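Local coordinates for protein HIAXHD3 (Humicola insolens, PDB 3ZXK) that probably removes arabinofuranose side chains from arabinoxylan as a family 43 glycoside hydrolase, and is the subject of engineering toward added endo-xylanase activity, at residues T466-F469 against G470-T473; N500-R503 against Y504-G507. All blocks are in the same frame, centred on the assembly; numbering follows the deposited sequence.

Interaction 1 (T466-F469 against G470-T473); sequences TPAF and GTNT
Ala-468 and Thr-471 close a type II beta turn in the loop joining strands 457-464 and 476-482 of the C-terminal concanavalin A-like domain. Approaching the turn, the chain is held from outside: Arg-475 takes the carbonyl oxygens of Thr-466 and Pro-467 through NE and NH2. Ala-468 then presents its own carbonyl oxygen to two donors of one residue. Thr-471 N reaches Ala-468 O at 3.1 Å with an N-H...O angle of 156°, and Thr-471 OG1 donates to Ala-468 O over 2.8 Å. Both come from the same face of the carbonyl plane, the amide steeply above it and the hydroxyl less tilted. The methyl of Ala-468 lies alongside the same hydroxyl, CB to Thr-471 OG1 being 3.6 Å, while Thr-473 O approaches Ala-468 CB to 3.3 Å. Phe-469, at the first inner corner, keeps CB within 3.4 Å of Gly-470 N, and its ring, with CG anti to the backbone N, meets Tyr-269 and the bound arabinofuranose; it thus belongs to the glycan pocket. Gly-470 fills the second corner with a positive phi, and a beta carbon there would fall about 2.6 Å from Phe-469 O, too near for a relaxed turn. Thr-471 directs its hydroxyl inward because OG1 sits between its own N and carbonyl carbon (chi1 79°), which leaves CG2 3.5 Å from Ala-468 O. A valine in place of Thr-471 would probably leave Ala-468 O with the amide as its sole donor within the turn and Thr-473 N without its acceptor. That second role of the hydroxyl makes an ST turn: Thr-473 N donates to Thr-471 OG1 at 3.1 Å and 162°.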
# COMPACT_ATOMS: atom_id res chain seq x y z
N THR A 466 -8.84 -14.36 3.83
CA THR A 466 -10.23 -14.33 3.36
C THR A 466 -11.01 -13.29 4.18
O THR A 466 -10.93 -13.31 5.40
CB THR A 466 -10.89 -15.71 3.53
OG1 THR A 466 -10.12 -16.70 2.83
CG2 THR A 466 -12.33 -15.71 2.98
N PRO A 467 -11.70 -12.33 3.52
CA PRO A 467 -12.33 -11.24 4.27
C PRO A 467 -13.24 -11.73 5.40
O PRO A 467 -13.98 -12.71 5.26
CB PRO A 467 -13.09 -10.47 3.19
CG PRO A 467 -12.26 -10.68 1.98
CD PRO A 467 -11.80 -12.10 2.07
N ALA A 468 -13.14 -11.04 6.52
CA ALA A 468 -13.95 -11.40 7.71
C ALA A 468 -14.44 -10.13 8.39
O ALA A 468 -14.85 -10.18 9.54
CB ALA A 468 -13.16 -12.29 8.66
N PHE A 469 -14.43 -9.02 7.66
CA PHE A 469 -14.77 -7.73 8.26
C PHE A 469 -16.24 -7.72 8.62
O PHE A 469 -17.10 -8.11 7.83
CB PHE A 469 -14.47 -6.62 7.24
CG PHE A 469 -14.38 -5.25 7.83
CD1 PHE A 469 -13.49 -4.96 8.88
CD2 PHE A 469 -15.12 -4.22 7.28
CE1 PHE A 469 -13.38 -3.66 9.39
CE2 PHE A 469 -15.01 -2.93 7.77
CZ PHE A 469 -14.15 -2.64 8.82
N GLY A 470 -16.52 -7.28 9.85
CA GLY A 470 -17.91 -7.21 10.34
C GLY A 470 -18.45 -8.54 10.86
O GLY A 470 -19.59 -8.60 11.33
N THR A 471 -17.68 -9.62 10.73
CA THR A 471 -18.07 -10.93 11.27
C THR A 471 -17.50 -11.17 12.66
O THR A 471 -16.72 -10.36 13.17
CB THR A 471 -17.62 -12.09 10.36
OG1 THR A 471 -16.23 -12.37 10.56
CG2 THR A 471 -17.91 -11.77 8.87
N ASN A 472 -17.89 -12.31 13.26
CA ASN A 472 -17.35 -12.73 14.54
C ASN A 472 -16.30 -13.82 14.35
O ASN A 472 -16.04 -14.59 15.27
CB ASN A 472 -18.47 -13.24 15.46
CG ASN A 472 -19.41 -12.14 15.93
OD1 ASN A 472 -19.17 -10.94 15.71
ND2 ASN A 472 -20.50 -12.53 16.59
N THR A 473 -15.72 -13.92 13.16
CA THR A 473 -14.71 -14.95 12.88
C THR A 473 -13.34 -14.35 12.58
O THR A 473 -13.23 -13.46 11.72
CB THR A 473 -15.10 -15.82 11.67
OG1 THR A 473 -16.36 -16.45 11.93
CG2 THR A 473 -14.05 -16.91 11.41

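Interaction 2 (N500-R503 against Y504-G507); sequences NSWR and YFTG. With XYP (beta-D-xylopyranose), chain C.
Trp-502 O accepts from Phe-505 N over 2.8 Å, closing a type I beta turn; the bond's N-H...O angle of 137° is well short of straight, and the amide stands above the carbonyl plane. The same oxygen lies 3.7 Å over one face of the Phe-505 ring, toward its rim, near CD1. Just beyond, Thr-506 N bonds to Tyr-504 O across Phe-505, whose positive phi and negative psi are those of a classic gamma turn. The chain therefore bends twice in succession, and the two aromatic side chains, Trp-502 and Phe-505, run out together in one direction. Trp-502 CZ3 meets Phe-505 CZ at 3.5 Å, with CZ near the indole plane at its edge. The phenyl and the six-membered indole ring form an oblique aromatic pair, with centroids 5.5 Å apart and planes inclined at 55°. Phe-505 also meets the rings of Phe-36 and Trp-84, the latter another residue of the glycan pocket.

The indole serves as an aromatic platform for sugar, a common device in carbohydrate-active enzymes. Its CG is placed between the backbone N and the carbonyl carbon (chi1 61°), and one broad face receives the beta-D-xylopyranose, whose C5 lies 3.9 Å above the plane, offset toward the rim. On the opposite face Arg-503 CG sits 4.1 Å above the ring centre. The arginine chain runs extended from there to NE and turns the flat of its guanidinium to the indole, so that Trp-502 CZ2 lies 3.7 Å above the guanidinium plane, toward its rim. Leading into the bend, an ST turn forms: Arg-503 N donates almost straight to Ser-501 OG at 3.2 Å, while that hydroxyl also bonds to Glu-431 OE2.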
# COMPACT_ATOMS: atom_id res chain seq x y z
N ASN A 500 -9.31 -8.56 12.94
CA ASN A 500 -10.13 -7.92 11.88
C ASN A 500 -10.29 -6.41 12.06
O ASN A 500 -11.00 -5.78 11.28
CB ASN A 500 -11.53 -8.54 11.80
CG ASN A 500 -11.50 -9.97 11.33
OD1 ASN A 500 -10.78 -10.30 10.37
ND2 ASN A 500 -12.25 -10.84 12.02
N SER A 501 -9.62 -5.84 13.07
CA SER A 501 -9.72 -4.42 13.33
C SER A 501 -9.16 -3.61 12.16
O SER A 501 -8.16 -4.00 11.53
CB SER A 501 -8.91 -4.08 14.57
OG SER A 501 -8.94 -2.67 14.82
N TRP A 502 -9.79 -2.47 11.92
CA TRP A 502 -9.35 -1.54 10.89
C TRP A 502 -8.44 -0.48 11.40
O TRP A 502 -7.86 0.23 10.61
CB TRP A 502 -10.57 -0.92 10.20
CG TRP A 502 -11.48 -0.13 11.10
CD1 TRP A 502 -12.66 -0.55 11.70
CD2 TRP A 502 -11.31 1.27 11.53
NE1 TRP A 502 -13.21 0.46 12.46
CE2 TRP A 502 -12.45 1.58 12.39
CE3 TRP A 502 -10.36 2.26 11.28
CZ2 TRP A 502 -12.63 2.84 12.96
CZ3 TRP A 502 -10.54 3.51 11.87
CH2 TRP A 502 -11.64 3.80 12.69
N ARG A 503 -8.26 -0.35 12.71
CA ARG A 503 -7.56 0.83 13.26
C ARG A 503 -6.11 1.05 12.83
O ARG A 503 -5.68 2.20 12.67
CB ARG A 503 -7.72 0.90 14.78
CG ARG A 503 -9.19 1.05 15.19
CD ARG A 503 -9.37 1.53 16.62
NE ARG A 503 -10.80 1.66 16.94
CZ ARG A 503 -11.53 2.75 16.75
NH1 ARG A 503 -10.99 3.85 16.25
NH2 ARG A 503 -12.82 2.75 17.08
N TYR A 504 -5.37 -0.04 12.58
CA TYR A 504 -4.00 0.08 12.05
C TYR A 504 -3.99 0.43 10.55
O TYR A 504 -2.95 0.78 10.01
CB TYR A 504 -3.28 -1.25 12.31
CG TYR A 504 -1.80 -1.26 11.99
CD1 TYR A 504 -0.88 -0.70 12.87
CD2 TYR A 504 -1.32 -1.87 10.82
CE1 TYR A 504 0.48 -0.72 12.61
CE2 TYR A 504 0.04 -1.91 10.54
CZ TYR A 504 0.94 -1.33 11.42
OH TYR A 504 2.29 -1.37 11.11
N PHE A 505 -5.13 0.28 9.92
CA PHE A 505 -5.39 0.59 8.50
C PHE A 505 -4.73 -0.36 7.52
O PHE A 505 -5.42 -0.98 6.71
CB PHE A 505 -5.11 2.07 8.16
CG PHE A 505 -6.10 3.03 8.76
CD1 PHE A 505 -7.40 3.12 8.27
CD2 PHE A 505 -5.73 3.84 9.82
CE1 PHE A 505 -8.31 4.03 8.82
CE2 PHE A 505 -6.63 4.73 10.40
CZ PHE A 505 -7.92 4.83 9.90
N THR A 506 -3.41 -0.48 7.57
CA THR A 506 -2.69 -1.37 6.67
C THR A 506 -3.08 -2.83 6.94
O THR A 506 -3.37 -3.19 8.06
CB THR A 506 -1.17 -1.20 6.93
OG1 THR A 506 -0.85 0.17 6.70
CG2 THR A 506 -0.30 -2.08 6.00
N GLY A 507 -3.10 -3.67 5.91
CA GLY A 507 -3.38 -5.08 6.11
C GLY A 507 -2.20 -5.85 6.67
O GLY A 507 -1.10 -5.30 6.86
O1 XYP C . -18.05 2.34 11.61
C1 XYP C . -17.23 3.21 10.82
C2 XYP C . -17.15 4.62 11.42
C3 XYP C . -16.31 5.51 10.50
C4 XYP C . -14.92 4.89 10.35
C5 XYP C . -15.01 3.42 9.92
O2 XYP C . -18.45 5.20 11.57
O3 XYP C . -16.20 6.85 11.02
O4 XYP C . -14.15 5.67 9.43
O5 XYP C . -15.91 2.66 10.76

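Both interactions are turns in loops of the concanavalin A-like domain, their centres about 12 Å apart, with interaction 1 complete before interaction 2 begins. The loop holding 466-473 links two neighbouring strands of the seven-stranded antiparallel sheet, 457-464 and 476-482. The loop holding 500-507 leaves the edge strand of that sheet, 490-497, and passes to strand 509-516 of the eight-stranded one. They touch directly: Asn-500 ND2 bonds to Thr-473 O at 2.8 Å, and Phe-469 CZ packs 3.9 Å from Trp-502 CD1. Each turn thus contributes one aromatic residue to a shared wall of the glycan pocket, whose other eleven residues all fall in the family 43 range.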